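Side-chain contact in Lmo0812 protein (Listeria monocytogenes serovar 1/2a, PDB 4YF1), which is a putative pyrophosphohydrolase of the HD-domain family, possibly removing the 3'-diphosphate from guanosine-3',5'-bis(diphosphate): residues E30-F33 with L37-A40. Numbering follows the deposited sequence. Where two conformers were deposited one is given.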
# COMPACT_ATOMS: atom_id res chain seq x y z
N GLU A 30 -2.05 4.84 -16.67
CA GLU A 30 -0.76 4.23 -16.53
C GLU A 30 0.07 4.87 -15.42
O GLU A 30 -0.08 6.05 -15.12
CB GLU A 30 -0.05 4.23 -17.90
CG GLU A 30 0.41 5.57 -18.44
CD GLU A 30 0.82 5.50 -19.92
OE1 GLU A 30 0.05 4.91 -20.74
OE2 GLU A 30 1.88 6.07 -20.29
N PRO A 31 1.02 4.14 -14.85
CA PRO A 31 1.40 2.78 -15.23
C PRO A 31 0.69 1.65 -14.48
O PRO A 31 0.77 0.52 -14.93
CB PRO A 31 2.91 2.73 -14.84
CG PRO A 31 2.97 3.61 -13.63
CD PRO A 31 2.02 4.76 -13.96
N TYR A 32 0.05 1.92 -13.35
CA TYR A 32 -0.59 0.84 -12.57
C TYR A 32 -2.10 0.66 -12.70
O TYR A 32 -2.63 -0.32 -12.18
CB TYR A 32 -0.21 0.95 -11.11
CG TYR A 32 1.27 0.68 -10.88
CD1 TYR A 32 1.81 -0.57 -11.12
CD2 TYR A 32 2.13 1.68 -10.41
CE1 TYR A 32 3.16 -0.84 -10.92
CE2 TYR A 32 3.49 1.42 -10.19
CZ TYR A 32 3.99 0.16 -10.47
OH TYR A 32 5.33 -0.13 -10.26
N PHE A 33 -2.78 1.59 -13.36
CA PHE A 33 -4.24 1.50 -13.57
C PHE A 33 -5.00 1.33 -12.28
O PHE A 33 -5.96 0.58 -12.17
CB PHE A 33 -4.54 0.39 -14.57
CG PHE A 33 -3.84 0.59 -15.87
CD1 PHE A 33 -4.35 1.45 -16.81
CD2 PHE A 33 -2.60 -0.00 -16.09
CE1 PHE A 33 -3.67 1.68 -18.00
CE2 PHE A 33 -1.91 0.24 -17.27
CZ PHE A 33 -2.44 1.08 -18.22
N LEU A 37 -1.91 2.82 -6.33
CA LEU A 37 -0.61 2.40 -6.82
C LEU A 37 0.12 3.55 -7.52
O LEU A 37 1.31 3.71 -7.36
CB LEU A 37 -0.75 1.17 -7.73
CG LEU A 37 -0.99 -0.16 -7.00
CD1 LEU A 37 0.28 -0.57 -6.28
CD2 LEU A 37 -2.12 -0.13 -6.00
N ASN A 38 -0.62 4.33 -8.32
CA ASN A 38 -0.01 5.48 -9.01
C ASN A 38 0.43 6.59 -8.06
O ASN A 38 1.46 7.22 -8.27
CB ASN A 38 -0.96 6.09 -10.09
CG ASN A 38 -1.10 5.23 -11.34
OD1 ASN A 38 -0.38 4.26 -11.56
ND2 ASN A 38 -2.04 5.64 -12.23
N VAL A 39 -0.36 6.84 -7.02
CA VAL A 39 -0.02 7.86 -6.02
C VAL A 39 1.24 7.34 -5.25
O VAL A 39 2.17 8.09 -5.01
CB VAL A 39 -1.20 8.11 -5.05
CG1 VAL A 39 -0.76 8.86 -3.82
CG2 VAL A 39 -2.33 8.85 -5.76
N ALA A 40 1.24 6.07 -4.91
CA ALA A 40 2.43 5.49 -4.18
C ALA A 40 3.71 5.63 -5.01
O ALA A 40 4.78 5.93 -4.48
CB ALA A 40 2.17 4.03 -3.83
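The amide side chain of N38 meets the loop at Y32. The backbone N of Y32 donates a hydrogen bond to OD1 of N38 over 3.0 Å. The bond is moderately bent, with an N-H...O angle of 151°. It arrives in the carbonyl plane, on a lone pair of OD1. The first torsion of N38 sets CG anti to its carbonyl carbon (chi1 -73°), and the amide reaches from the helix to the loop. The hydrogen-bond partners of ND2 lie outside the two segments. They are O of G29, the residue just before E30, and OD1 of D123 on helix 111-132. These two bonds and the one at OD1 fix the rotation of the buried amide. The O of E30 also makes a close contact with ND2, at 3.5 Å.

Residues 30-33 belong to the loop that leads into helix 35-45, and N38 ties the two together. Both lie in an HD domain, an all-helical fold. H35, H59, D60 and D120 match the H...HD...D signature of the family and probably mark the active site. No metal is bound to them here. The side chain of N38 lies near this group without touching it.

Van der Waals contacts flank the polar bond. P31, which follows a cis peptide bond, brings CD within 3.4 Å of OD1 of N38. The same oxygen lies at the edge of the Y32 ring, near its plane. Ring and amide planes are 44° apart. CB of Y32 sits 3.4 Å from CB of L37, and the two side chains cross at about a right angle. Outside the two segments, L37 packs on L57 of helix 50-64 and on V54 of the second subunit, while Y32 packs on E50 of that subunit.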